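Local structure of AB hydrolase-1 domain-containing protein (Thermoplasma acidophilum DSM 1728, 3BDI) at residues R15-K20 / T39-D44; N50-I55 / R198-F203; D123-I128 / I146-L151; V131-V136 / L152-K157. The protein is of unknown function but, as a member of the alpha/beta hydrolase superfamily and its ABHD14 family, probably acts as a cytoplasmic hydrolase. All blocks are in the same frame, centred on the assembly; numbering follows the deposited sequence.

How the contacts relate
All four contacts belong to one alpha/beta-hydrolase chain. Contacts 3 and 4 follow one another along the neighbouring parallel strands 125-131 and 150-155: contact 3 starts the strand pair and contact 4 ends it, their centres about 17 Å apart. Contact 2 sets helix 48-53 and the residues just after it against helix 193-205, which reaches contact 3, where Thr200 CG2 meets Leu151 CD2 at 3.7 Å and Phe203 also packs. Contact 1 stands across the chain's centre from contact 3, about 22 Å between centres, and ties loop 39-44 to strand 14-21. Contact 4 borders the presumed active site, where Ala132 touches Asp158 and His186 of a probable Ser-His-Asp triad.

Contact 1 (R15-K20 / T39-D44); sequences RVFQRK and TSMDWD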
loop_
_atom_site.group_PDB
_atom_site.type_symbol
_atom_site.label_atom_id
_atom_site.label_comp_id
_atom_site.label_asym_id
_atom_site.label_seq_id
_atom_site.Cartn_x
_atom_site.Cartn_y
_atom_site.Cartn_z
ATOM N N ARG A 15 -15.609 2.312 -11.965
ATOM C CA ARG A 15 -16.226 2.746 -10.726
ATOM C C ARG A 15 -15.568 2.119 -9.491
ATOM O O ARG A 15 -15.779 0.946 -9.190
ATOM C CB ARG A 15 -17.729 2.457 -10.762
ATOM C CG ARG A 15 -18.558 3.017 -9.615
ATOM C CD ARG A 15 -19.959 2.602 -9.758
ATOM N NE ARG A 15 -20.882 3.148 -8.771
ATOM C CZ ARG A 15 -21.347 2.484 -7.718
ATOM N NH1 ARG A 15 -20.962 1.271 -7.421
ATOM N NH2 ARG A 15 -22.230 3.105 -6.929
ATOM N N VAL A 16 -14.770 2.912 -8.792
ATOM C CA VAL A 16 -13.921 2.474 -7.705
ATOM C C VAL A 16 -14.527 2.900 -6.380
ATOM O O VAL A 16 -14.831 4.076 -6.197
ATOM C CB VAL A 16 -12.519 3.093 -7.876
ATOM C CG1 VAL A 16 -11.623 2.783 -6.689
ATOM C CG2 VAL A 16 -11.910 2.556 -9.154
ATOM N N PHE A 17 -14.687 1.961 -5.460
ATOM C CA PHE A 17 -15.026 2.282 -4.083
ATOM C C PHE A 17 -13.773 2.717 -3.347
ATOM O O PHE A 17 -12.723 2.108 -3.469
ATOM C CB PHE A 17 -15.599 1.059 -3.368
ATOM C CG PHE A 17 -15.900 1.292 -1.906
ATOM C CD1 PHE A 17 -16.955 2.100 -1.551
ATOM C CD2 PHE A 17 -15.149 0.691 -0.891
ATOM C CE1 PHE A 17 -17.224 2.359 -0.239
ATOM C CE2 PHE A 17 -15.417 0.919 0.435
ATOM C CZ PHE A 17 -16.501 1.750 0.766
ATOM N N GLN A 18 -13.891 3.796 -2.572
ATOM C CA GLN A 18 -12.802 4.184 -1.685
ATOM C C GLN A 18 -13.265 4.701 -0.364
ATOM O O GLN A 18 -14.386 5.192 -0.216
ATOM C CB GLN A 18 -11.881 5.242 -2.349
ATOM C CG GLN A 18 -12.513 6.621 -2.503
ATOM C CD GLN A 18 -11.535 7.657 -3.084
ATOM O OE1 GLN A 18 -10.412 7.330 -3.440
ATOM N NE2 GLN A 18 -11.983 8.902 -3.253
ATOM N N ARG A 19 -12.367 4.614 0.589
ATOM C CA ARG A 19 -12.500 5.201 1.930
ATOM C C ARG A 19 -11.389 6.200 2.125
ATOM O O ARG A 19 -10.255 5.938 1.761
ATOM C CB ARG A 19 -12.394 4.102 2.973
ATOM C CG ARG A 19 -13.226 2.865 2.635
ATOM C CD ARG A 19 -13.089 1.803 3.682
ATOM N NE ARG A 19 -13.872 2.105 4.882
ATOM C CZ ARG A 19 -13.572 1.640 6.097
ATOM N NH1 ARG A 19 -12.435 0.989 6.301
ATOM N NH2 ARG A 19 -14.380 1.918 7.119
ATOM N N LYS A 20 -11.722 7.374 2.690
ATOM C CA LYS A 20 -10.681 8.384 2.854
ATOM C C LYS A 20 -10.916 9.219 4.089
ATOM O O LYS A 20 -12.038 9.370 4.488
ATOM C CB LYS A 20 -10.570 9.291 1.625
ATOM C CG LYS A 20 -11.761 10.185 1.425
ATOM C CD LYS A 20 -11.676 10.943 0.114
ATOM C CE LYS A 20 -12.792 11.974 -0.016
ATOM N NZ LYS A 20 -12.896 12.583 -1.395
ATOM N N THR A 39 -10.177 -6.202 1.737
ATOM C CA THR A 39 -10.590 -4.999 1.036
ATOM C C THR A 39 -10.219 -3.777 1.838
ATOM O O THR A 39 -9.619 -3.877 2.925
ATOM C CB THR A 39 -12.128 -4.988 0.736
ATOM O OG1 THR A 39 -12.915 -4.684 1.905
ATOM C CG2 THR A 39 -12.598 -6.288 0.121
ATOM N N SER A 40 -10.641 -2.591 1.368
ATOM C CA SER A 40 -10.423 -1.358 2.107
ATOM C C SER A 40 -11.144 -1.332 3.448
ATOM O O SER A 40 -10.754 -0.536 4.332
ATOM C CB SER A 40 -10.844 -0.158 1.279
ATOM O OG SER A 40 -12.231 -0.188 1.052
HETATM N N MSE A 41 -12.158 -2.188 3.643
HETATM C CA MSE A 41 -12.827 -2.293 4.952
HETATM C C MSE A 41 -11.905 -2.862 6.024
HETATM O O MSE A 41 -12.051 -2.533 7.210
HETATM C CB MSE A 41 -14.101 -3.126 4.863
HETATM C CG MSE A 41 -15.118 -2.611 3.884
HETATM SE SE MSE A 41 -15.833 -0.867 4.365
HETATM C CE MSE A 41 -16.654 -1.389 6.012
ATOM N N ASP A 42 -10.940 -3.680 5.623
ATOM C CA ASP A 42 -10.171 -4.425 6.604
ATOM C C ASP A 42 -9.125 -3.601 7.333
ATOM O O ASP A 42 -8.592 -4.042 8.355
ATOM C CB ASP A 42 -9.594 -5.660 5.950
ATOM C CG ASP A 42 -10.663 -6.632 5.616
ATOM O OD1 ASP A 42 -11.215 -7.251 6.558
ATOM O OD2 ASP A 42 -11.024 -6.807 4.444
ATOM N N TRP A 43 -8.826 -2.390 6.868
ATOM C CA TRP A 43 -7.960 -1.475 7.546
ATOM C C TRP A 43 -8.638 -0.964 8.849
ATOM O O TRP A 43 -7.947 -0.311 9.648
ATOM C CB TRP A 43 -7.623 -0.268 6.636
ATOM C CG TRP A 43 -7.064 -0.590 5.274
ATOM C CD1 TRP A 43 -7.576 -0.139 4.099
ATOM C CD2 TRP A 43 -5.900 -1.394 4.930
ATOM N NE1 TRP A 43 -6.821 -0.611 3.044
ATOM C CE2 TRP A 43 -5.800 -1.390 3.518
ATOM C CE3 TRP A 43 -4.999 -2.184 5.662
ATOM C CZ2 TRP A 43 -4.779 -2.032 2.844
ATOM C CZ3 TRP A 43 -3.977 -2.830 4.975
ATOM C CH2 TRP A 43 -3.892 -2.756 3.559
ATOM N N ASP A 44 -9.923 -1.221 9.037
ATOM C CA ASP A 44 -10.612 -0.872 10.301
ATOM C C ASP A 44 -9.924 -1.581 11.467
ATOM O O ASP A 44 -9.921 -1.063 12.588
ATOM C CB ASP A 44 -12.088 -1.363 10.310
ATOM C CG ASP A 44 -13.063 -0.500 9.534
ATOM O OD1 ASP A 44 -12.665 0.600 9.131
ATOM O OD2 ASP A 44 -14.232 -0.987 9.419
#
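Asp44 OD1 is gripped by both terminal nitrogens of Arg19, at 2.9 Å from NH1 and 3.0 Å from NH2. This salt bridge ties the loop after strand 28-33 of the alpha/beta-hydrolase sheet to strand 14-21, near the sheet's antiparallel edge. The guanidinium meets the aspartate end-on, and OD1 lies in its plane, but the carboxylate is turned 67° away from that plane. NH2 therefore reaches OD1 on the syn side, while NH1 comes from above the carboxylate.

Arg19 NH1 has a second acceptor, the backbone O of Ser40 at 3.0 Å, so one nitrogen holds two points of the loop, the carbonyl of Ser40 and the carboxylate of Asp44. The Arg19 chain is extended as far as CD and then bends (chi3 77°), which swings the guanidinium over to the loop. On one face of the group sits the selenium of Met41, a selenomethionine, with SE 3.6 Å from Arg19 NE. Glu6 of the edge strand takes NE in a further salt bridge, so the arginine has two acidic partners, Asp44 and Glu6.

Within the loop, Thr39 OG1 accepts from the backbone N of Met41, an ST turn, and Asp42 OD2 receives the N-H of Thr39. Ser40 OG is hydrogen-bonded to Asp63, and it also lies at the edge of the Phe17 ring, 3.4 Å from CE2.

Contact 2 (N50-I55 / R198-F203); sequences NNYSKI and RITVDF
Tyr52 OH donates a 2.8 Å hydrogen bond to Thr200 OG1, the one polar link in this contact, where helix 48-53 and the residues just after it meet helix 193-205. The two side chains meet at about a right angle, with the threonine oxygen at the edge of the phenol ring and in its plane. Beside this bond the packing is apolar. Val201 CG2 lies 4.0 Å from Tyr52 CE1, again at the ring edge, and it also faces the backbone O and the CB of Asn51. Val201 CG1 turns to Ile55 and lies 4.0 Å from Ile55 CG2. Val201 thus fits between the tyrosine and the isoleucine, one branch for each.

Torsions set up these meetings. Tyr52 carries its ring anti to the carbonyl carbon (chi1 -60°), which lets the phenol extend across to the second helix although its first bond does not aim there. Thr200 holds OG1 between its backbone N and carbonyl carbon (chi1 58°), where the hydroxyl can also bond to the backbone O of Phe196, one turn earlier. That bond helps fix the threonine oxygen as an acceptor for the tyrosine.

Farther out, Asn51 touches Val197, Tyr52 packs on Phe196, and Ile55 reaches Leu204 and Arg205, so the packing continues along helix 193-205. The two helices lie next to each other on one face of the sheet, helix 48-53 touching strand 14-21 through Asn50 and Ser53, and helix 193-205 resting on strands 150-155 and 177-181.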
loop_
_atom_site.group_PDB
_atom_site.type_symbol
_atom_site.label_atom_id
_atom_site.label_comp_id
_atom_site.label_asym_id
_atom_site.label_seq_id
_atom_site.Cartn_x
_atom_site.Cartn_y
_atom_site.Cartn_z
ATOM N N ASN A 50 -7.569 6.803 11.330
ATOM C CA ASN A 50 -7.338 7.685 12.478
ATOM C C ASN A 50 -5.859 7.717 12.830
ATOM O O ASN A 50 -5.325 8.797 13.105
ATOM C CB ASN A 50 -8.191 7.333 13.683
ATOM C CG ASN A 50 -9.616 7.686 13.500
ATOM O OD1 ASN A 50 -9.940 8.852 13.220
ATOM N ND2 ASN A 50 -10.508 6.698 13.662
ATOM N N ASN A 51 -5.186 6.590 12.868
ATOM C CA ASN A 51 -3.773 6.596 13.269
ATOM C C ASN A 51 -2.834 7.350 12.324
ATOM O O ASN A 51 -1.859 7.997 12.770
ATOM C CB ASN A 51 -3.265 5.170 13.503
ATOM C CG ASN A 51 -3.703 4.625 14.843
ATOM O OD1 ASN A 51 -3.344 5.190 15.881
ATOM N ND2 ASN A 51 -4.331 3.476 14.842
ATOM N N TYR A 52 -3.073 7.275 11.020
ATOM C CA TYR A 52 -2.246 8.035 10.074
ATOM C C TYR A 52 -2.665 9.463 9.939
ATOM O O TYR A 52 -1.810 10.335 9.722
ATOM C CB TYR A 52 -2.160 7.353 8.726
ATOM C CG TYR A 52 -1.573 5.960 8.735
ATOM C CD1 TYR A 52 -0.710 5.512 9.758
ATOM C CD2 TYR A 52 -1.870 5.030 7.722
ATOM C CE1 TYR A 52 -0.216 4.242 9.764
ATOM C CE2 TYR A 52 -1.337 3.759 7.717
ATOM C CZ TYR A 52 -0.515 3.342 8.756
ATOM O OH TYR A 52 -0.054 2.063 8.700
ATOM N N SER A 53 -3.949 9.751 10.116
ATOM C CA SER A 53 -4.432 11.122 10.109
ATOM C C SER A 53 -3.859 11.945 11.265
ATOM O O SER A 53 -3.631 13.143 11.142
ATOM C CB SER A 53 -5.959 11.131 10.154
ATOM O OG SER A 53 -6.434 12.429 10.007
ATOM N N LYS A 54 -3.663 11.300 12.411
ATOM C CA LYS A 54 -3.207 11.991 13.607
ATOM C C LYS A 54 -1.754 12.419 13.494
ATOM O O LYS A 54 -1.329 13.246 14.333
ATOM C CB LYS A 54 -3.411 11.093 14.831
ATOM C CG LYS A 54 -4.821 11.182 15.361
ATOM C CD LYS A 54 -5.117 10.101 16.408
ATOM C CE LYS A 54 -6.430 10.426 17.108
ATOM N NZ LYS A 54 -6.730 9.447 18.208
ATOM N N ILE A 55 -1.003 11.876 12.537
ATOM C CA ILE A 55 0.386 12.322 12.254
ATOM C C ILE A 55 0.422 13.158 10.955
ATOM O O ILE A 55 1.468 13.258 10.323
ATOM C CB ILE A 55 1.447 11.150 12.265
ATOM C CG1 ILE A 55 1.138 10.066 11.241
ATOM C CG2 ILE A 55 1.509 10.522 13.681
ATOM C CD1 ILE A 55 2.252 9.090 10.952
ATOM N N ARG A 198 2.319 0.734 15.583
ATOM C CA ARG A 198 3.486 1.353 16.238
ATOM C C ARG A 198 4.625 1.495 15.241
ATOM O O ARG A 198 5.267 2.546 15.138
ATOM C CB ARG A 198 3.924 0.492 17.416
ATOM C CG ARG A 198 4.984 1.162 18.287
ATOM C CD ARG A 198 5.465 0.283 19.431
ATOM N NE ARG A 198 6.253 -0.859 18.965
ATOM C CZ ARG A 198 7.495 -0.792 18.482
ATOM N NH1 ARG A 198 8.141 0.366 18.404
ATOM N NH2 ARG A 198 8.107 -1.897 18.081
ATOM N N ILE A 199 4.883 0.433 14.485
ATOM C CA ILE A 199 6.000 0.396 13.548
ATOM C C ILE A 199 5.740 1.336 12.358
ATOM O O ILE A 199 6.629 2.101 11.932
ATOM C CB ILE A 199 6.269 -1.037 13.043
ATOM C CG1 ILE A 199 6.815 -1.912 14.171
ATOM C CG2 ILE A 199 7.209 -1.037 11.801
ATOM C CD1 ILE A 199 6.565 -3.390 13.848
ATOM N N THR A 200 4.532 1.302 11.768
ATOM C CA THR A 200 4.263 2.117 10.599
ATOM C C THR A 200 4.176 3.600 10.941
ATOM O O THR A 200 4.670 4.430 10.204
ATOM C CB THR A 200 3.039 1.667 9.793
ATOM O OG1 THR A 200 1.864 1.686 10.636
ATOM C CG2 THR A 200 3.293 0.277 9.116
ATOM N N VAL A 201 3.597 3.948 12.083
ATOM C CA VAL A 201 3.581 5.327 12.529
ATOM C C VAL A 201 5.010 5.838 12.766
ATOM O O VAL A 201 5.343 6.970 12.405
ATOM C CB VAL A 201 2.683 5.513 13.773
ATOM C CG1 VAL A 201 2.925 6.876 14.462
ATOM C CG2 VAL A 201 1.208 5.360 13.384
ATOM N N ASP A 202 5.848 5.023 13.404
ATOM C CA ASP A 202 7.216 5.453 13.643
ATOM C C ASP A 202 7.949 5.724 12.307
ATOM O O ASP A 202 8.648 6.738 12.152
ATOM C CB ASP A 202 7.945 4.400 14.431
ATOM C CG ASP A 202 9.300 4.820 14.796
ATOM O OD1 ASP A 202 9.453 5.682 15.709
ATOM O OD2 ASP A 202 10.199 4.336 14.129
ATOM N N PHE A 203 7.804 4.828 11.320
ATOM C CA PHE A 203 8.378 5.036 10.024
ATOM C C PHE A 203 7.907 6.324 9.366
ATOM O O PHE A 203 8.676 7.110 8.844
ATOM C CB PHE A 203 8.056 3.825 9.126
ATOM C CG PHE A 203 8.458 3.994 7.685
ATOM C CD1 PHE A 203 9.772 3.850 7.277
ATOM C CD2 PHE A 203 7.525 4.255 6.702
ATOM C CE1 PHE A 203 10.100 4.019 5.971
ATOM C CE2 PHE A 203 7.876 4.401 5.396
ATOM C CZ PHE A 203 9.167 4.278 5.042
#

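Contact 3 (D123-I128 / I146-L151); sequences DIVDGI and IRQKTL
Ile128 makes both backbone hydrogen bonds of the pairing: its N donates to Lys149 O at 3.0 Å, and its O accepts from Leu151 N at 2.9 Å. The residue thus straddles Thr150, as a parallel bridge requires. Two CA-H...O contacts run beside these bonds, from Gly127 CA to Lys149 O and from Thr150 CA to Ile128 O.

A side-chain bond precedes the pairing. Gln148, bent at chi2 (79°), turns its amide back so that NE2 donates to Val125 O at 2.9 Å. The acceptor lies in the amide plane, while the donor is tilted from the carbonyl plane. A water spans the next gap, donating to Asp126 O and accepting from Lys149 N.

Side-chain packing gathers on the face that carries Ile128 and Thr150, whose side chains lie alongside each other. The apolar pairs are Ile128 CD1 with Ile146 CG2 at 4.0 Å and Ile128 CG2 with Thr150 CG2 at 4.1 Å. Ile128 CD1 also rests against the Thr150 hydroxyl, whose OG1 donates to Gln148 O from above that carbonyl's plane.

Strands 125-131 and 150-155, with helix 140-143 between them, form a beta-alpha-beta unit, the parallel arrangement on which the alpha/beta-hydrolase fold is built.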
loop_
_atom_site.group_PDB
_atom_site.type_symbol
_atom_site.label_atom_id
_atom_site.label_comp_id
_atom_site.label_asym_id
_atom_site.label_seq_id
_atom_site.Cartn_x
_atom_site.Cartn_y
_atom_site.Cartn_z
ATOM N N ASP A 123 8.432 9.426 -9.513
ATOM C CA ASP A 123 8.240 10.815 -9.144
ATOM C C ASP A 123 6.962 11.091 -8.377
ATOM O O ASP A 123 6.811 12.151 -7.764
ATOM C CB ASP A 123 8.369 11.718 -10.375
ATOM C CG ASP A 123 9.748 11.588 -11.037
ATOM O OD1 ASP A 123 10.770 11.482 -10.302
ATOM O OD2 ASP A 123 9.805 11.560 -12.284
ATOM N N ILE A 124 6.054 10.106 -8.346
ATOM C CA ILE A 124 4.826 10.266 -7.575
ATOM C C ILE A 124 4.888 9.657 -6.159
ATOM O O ILE A 124 3.924 9.828 -5.372
ATOM C CB ILE A 124 3.562 9.753 -8.339
ATOM C CG1 ILE A 124 3.454 8.239 -8.364
ATOM C CG2 ILE A 124 3.564 10.288 -9.791
ATOM C CD1 ILE A 124 2.170 7.731 -9.051
ATOM N N VAL A 125 6.003 8.990 -5.832
ATOM C CA VAL A 125 6.081 8.141 -4.613
ATOM C C VAL A 125 6.982 8.810 -3.577
ATOM O O VAL A 125 8.168 9.009 -3.840
ATOM C CB VAL A 125 6.568 6.719 -4.937
ATOM C CG1 VAL A 125 6.623 5.863 -3.655
ATOM C CG2 VAL A 125 5.650 6.052 -5.976
ATOM N N ASP A 126 6.410 9.191 -2.439
ATOM C CA ASP A 126 7.160 9.821 -1.326
ATOM C C ASP A 126 7.836 8.795 -0.395
ATOM O O ASP A 126 8.742 9.155 0.372
ATOM C CB ASP A 126 6.260 10.686 -0.472
ATOM C CG ASP A 126 5.820 11.980 -1.150
ATOM O OD1 ASP A 126 6.555 12.478 -2.010
ATOM O OD2 ASP A 126 4.734 12.502 -0.789
ATOM N N GLY A 127 7.405 7.535 -0.440
ATOM C CA GLY A 127 7.878 6.470 0.444
ATOM C C GLY A 127 7.031 5.242 0.187
ATOM O O GLY A 127 5.913 5.367 -0.363
ATOM N N ILE A 128 7.544 4.088 0.595
ATOM C CA ILE A 128 6.849 2.786 0.395
ATOM C C ILE A 128 6.709 2.082 1.735
ATOM O O ILE A 128 7.682 2.026 2.509
ATOM C CB ILE A 128 7.705 1.845 -0.513
ATOM C CG1 ILE A 128 7.852 2.431 -1.921
ATOM C CG2 ILE A 128 7.103 0.411 -0.612
ATOM C CD1 ILE A 128 8.855 1.695 -2.770
ATOM N N ILE A 146 15.386 1.521 -6.472
ATOM C CA ILE A 146 14.482 2.343 -5.657
ATOM C C ILE A 146 15.224 3.252 -4.693
ATOM O O ILE A 146 16.024 2.807 -3.860
ATOM C CB ILE A 146 13.447 1.448 -4.885
ATOM C CG1 ILE A 146 12.515 0.772 -5.895
ATOM C CG2 ILE A 146 12.616 2.240 -3.905
ATOM C CD1 ILE A 146 11.675 -0.404 -5.277
ATOM N N ARG A 147 14.933 4.546 -4.762
ATOM C CA ARG A 147 15.549 5.501 -3.857
ATOM C C ARG A 147 14.708 5.901 -2.652
ATOM O O ARG A 147 15.202 6.473 -1.690
ATOM C CB ARG A 147 15.920 6.751 -4.659
ATOM C CG ARG A 147 16.806 6.468 -5.875
ATOM C CD ARG A 147 18.165 5.816 -5.515
ATOM N NE ARG A 147 19.088 5.702 -6.658
ATOM C CZ ARG A 147 19.025 4.760 -7.603
ATOM N N GLN A 148 13.382 5.641 -2.712
ATOM C CA GLN A 148 12.494 5.994 -1.618
ATOM C C GLN A 148 12.801 5.256 -0.333
ATOM O O GLN A 148 13.222 4.076 -0.386
ATOM C CB GLN A 148 11.047 5.657 -2.008
ATOM C CG GLN A 148 10.393 6.685 -2.941
ATOM C CD GLN A 148 10.771 6.572 -4.393
ATOM O OE1 GLN A 148 11.537 5.702 -4.807
ATOM N NE2 GLN A 148 10.212 7.457 -5.201
ATOM N N LYS A 149 12.589 5.945 0.779
ATOM C CA LYS A 149 12.541 5.296 2.087
ATOM C C LYS A 149 11.473 4.211 1.967
ATOM O O LYS A 149 10.350 4.510 1.550
ATOM C CB LYS A 149 12.188 6.277 3.224
ATOM C CG LYS A 149 13.366 7.195 3.637
ATOM C CD LYS A 149 13.087 8.108 4.844
ATOM C CE LYS A 149 14.283 9.007 5.110
ATOM N NZ LYS A 149 14.115 9.973 6.246
ATOM N N THR A 150 11.805 3.004 2.422
ATOM C CA THR A 150 10.940 1.843 2.313
ATOM C C THR A 150 10.893 1.077 3.630
ATOM O O THR A 150 11.925 0.819 4.216
ATOM C CB THR A 150 11.480 0.915 1.196
ATOM O OG1 THR A 150 11.432 1.595 -0.074
ATOM C CG2 THR A 150 10.707 -0.380 1.067
ATOM N N LEU A 151 9.693 0.749 4.098
ATOM C CA LEU A 151 9.482 -0.125 5.216
ATOM C C LEU A 151 8.920 -1.439 4.694
ATOM O O LEU A 151 7.889 -1.453 4.015
ATOM C CB LEU A 151 8.476 0.496 6.189
ATOM C CG LEU A 151 8.035 -0.326 7.403
ATOM C CD1 LEU A 151 9.213 -0.509 8.334
ATOM C CD2 LEU A 151 6.842 0.321 8.112
HETATM O O HOH W 1 11.368 8.588 0.524
#

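Contact 4 (V131-V136 / L152-K157); sequences VAPAWV and LVWGSK
Ala132 sits directly on the Trp154 indole: its CA is 3.6 Å from the centroid of the six-membered ring, only 7° off the normal, a CH-pi contact. Ala132 CB covers the same face farther along, 3.6 Å from Trp154 CE2. Pro133 extends the cover, with its CD 3.6 Å from Trp154 CH2 at the outer end of the indole and the two side chains crossing at about a right angle. This is the tight part of the contact, and it is buried.

Backbone pairing lines it up. Val131 and Val153 form a parallel bridge, and Ala132 N donates to Val153 O at 2.9 Å. The valine side chains meet less closely, CG1 of Val131 lying 4.2 Å from CB of Val153. Trp154 is held from outside as well: NE1 donates to the backbone O of Val161, and helix 163-172 packs against the indole.

Past Pro133 and Gly155 the chains part. The side chains of Trp135 and Lys157, both exposed, come no nearer than about 11 Å to the opposing segment.

Ala132, with phi and psi both positive (44° and 60°), turns the chain where strand 125-131 ends. Its side chain touches Asp158 and His186, which with Ser108 on a probable nucleophile elbow have the geometry of a Ser-His-Asp triad, placed at the carboxyl ends of parallel strands as in other alpha/beta hydrolases.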
loop_
_atom_site.group_PDB
_atom_site.type_symbol
_atom_site.label_atom_id
_atom_site.label_comp_id
_atom_site.label_asym_id
_atom_site.label_seq_id
_atom_site.Cartn_x
_atom_site.Cartn_y
_atom_site.Cartn_z
ATOM N N VAL A 131 3.975 -4.800 2.967
ATOM C CA VAL A 131 3.731 -5.850 3.934
ATOM C C VAL A 131 3.789 -7.178 3.189
ATOM O O VAL A 131 2.852 -7.539 2.476
ATOM C CB VAL A 131 2.372 -5.697 4.639
ATOM C CG1 VAL A 131 2.263 -6.631 5.864
ATOM C CG2 VAL A 131 2.148 -4.227 5.070
ATOM N N ALA A 132 4.918 -7.891 3.324
ATOM C CA ALA A 132 5.130 -9.170 2.648
ATOM C C ALA A 132 4.687 -9.125 1.190
ATOM O O ALA A 132 3.829 -9.894 0.743
ATOM C CB ALA A 132 4.527 -10.336 3.410
ATOM N N PRO A 133 5.307 -8.233 0.404
ATOM C CA PRO A 133 4.898 -8.072 -0.993
ATOM C C PRO A 133 5.001 -9.311 -1.834
ATOM O O PRO A 133 6.042 -9.974 -1.827
ATOM C CB PRO A 133 5.863 -7.012 -1.519
ATOM C CG PRO A 133 7.054 -7.014 -0.546
ATOM C CD PRO A 133 6.407 -7.318 0.774
ATOM N N ALA A 134 3.910 -9.645 -2.512
ATOM C CA ALA A 134 3.809 -10.754 -3.441
ATOM C C ALA A 134 4.028 -10.246 -4.851
ATOM O O ALA A 134 3.952 -9.061 -5.130
ATOM C CB ALA A 134 2.435 -11.381 -3.322
ATOM N N TRP A 135 4.388 -11.178 -5.729
ATOM C CA TRP A 135 4.464 -10.969 -7.196
ATOM C C TRP A 135 5.631 -10.102 -7.692
ATOM O O TRP A 135 5.601 -9.612 -8.847
ATOM C CB TRP A 135 3.139 -10.432 -7.770
ATOM C CG TRP A 135 1.891 -11.221 -7.432
ATOM C CD1 TRP A 135 1.809 -12.450 -6.832
ATOM C CD2 TRP A 135 0.529 -10.832 -7.721
ATOM N NE1 TRP A 135 0.492 -12.832 -6.696
ATOM C CE2 TRP A 135 -0.311 -11.865 -7.246
ATOM C CE3 TRP A 135 -0.052 -9.709 -8.328
ATOM C CZ2 TRP A 135 -1.715 -11.823 -7.367
ATOM C CZ3 TRP A 135 -1.460 -9.663 -8.455
ATOM C CH2 TRP A 135 -2.266 -10.728 -7.968
ATOM N N VAL A 136 6.652 -9.911 -6.879
ATOM C CA VAL A 136 7.756 -9.031 -7.284
ATOM C C VAL A 136 9.104 -9.755 -7.447
ATOM O O VAL A 136 10.124 -9.113 -7.621
ATOM C CB VAL A 136 7.915 -7.784 -6.347
ATOM C CG1 VAL A 136 6.680 -6.912 -6.431
ATOM C CG2 VAL A 136 8.228 -8.188 -4.911
ATOM N N LEU A 152 9.622 -2.520 5.002
ATOM C CA LEU A 152 9.195 -3.891 4.737
ATOM C C LEU A 152 8.743 -4.501 6.039
ATOM O O LEU A 152 9.466 -4.508 7.036
ATOM C CB LEU A 152 10.378 -4.690 4.181
ATOM C CG LEU A 152 10.943 -4.190 2.858
ATOM C CD1 LEU A 152 12.230 -4.901 2.483
ATOM C CD2 LEU A 152 9.987 -4.299 1.700
ATOM N N VAL A 153 7.495 -4.982 6.077
ATOM C CA VAL A 153 6.887 -5.577 7.267
ATOM C C VAL A 153 6.561 -7.009 6.952
ATOM O O VAL A 153 5.935 -7.287 5.949
ATOM C CB VAL A 153 5.622 -4.818 7.719
ATOM C CG1 VAL A 153 5.068 -5.458 8.982
ATOM C CG2 VAL A 153 5.922 -3.325 7.971
ATOM N N TRP A 154 6.960 -7.927 7.827
ATOM C CA TRP A 154 6.632 -9.331 7.677
ATOM C C TRP A 154 6.215 -9.872 9.030
ATOM O O TRP A 154 6.783 -9.505 10.050
ATOM C CB TRP A 154 7.853 -10.164 7.223
ATOM C CG TRP A 154 7.793 -10.784 5.866
ATOM C CD1 TRP A 154 7.410 -12.073 5.537
ATOM C CD2 TRP A 154 8.209 -10.179 4.652
ATOM N NE1 TRP A 154 7.552 -12.280 4.211
ATOM C CE2 TRP A 154 8.058 -11.144 3.632
ATOM C CE3 TRP A 154 8.700 -8.918 4.326
ATOM C CZ2 TRP A 154 8.419 -10.867 2.296
ATOM C CZ3 TRP A 154 9.053 -8.652 3.033
ATOM C CH2 TRP A 154 8.902 -9.617 2.036
ATOM N N GLY A 155 5.283 -10.803 9.035
ATOM C CA GLY A 155 5.005 -11.605 10.217
ATOM C C GLY A 155 5.985 -12.755 10.368
ATOM O O GLY A 155 6.364 -13.361 9.380
ATOM N N SER A 156 6.348 -13.075 11.597
ATOM C CA SER A 156 7.354 -14.118 11.889
ATOM C C SER A 156 6.875 -15.488 11.482
ATOM O O SER A 156 7.696 -16.366 11.211
ATOM C CB SER A 156 7.707 -14.124 13.375
ATOM O OG SER A 156 6.637 -14.537 14.182
ATOM N N LYS A 157 5.566 -15.652 11.368
ATOM C CA LYS A 157 4.947 -16.945 11.018
ATOM C C LYS A 157 4.442 -16.975 9.570
ATOM O O LYS A 157 3.621 -17.829 9.203
ATOM C CB LYS A 157 3.783 -17.272 11.980
ATOM C CG LYS A 157 4.173 -17.236 13.423
ATOM C CD LYS A 157 2.966 -17.410 14.342
ATOM C CE LYS A 157 2.688 -18.816 14.686
ATOM N NZ LYS A 157 2.026 -18.868 16.049
#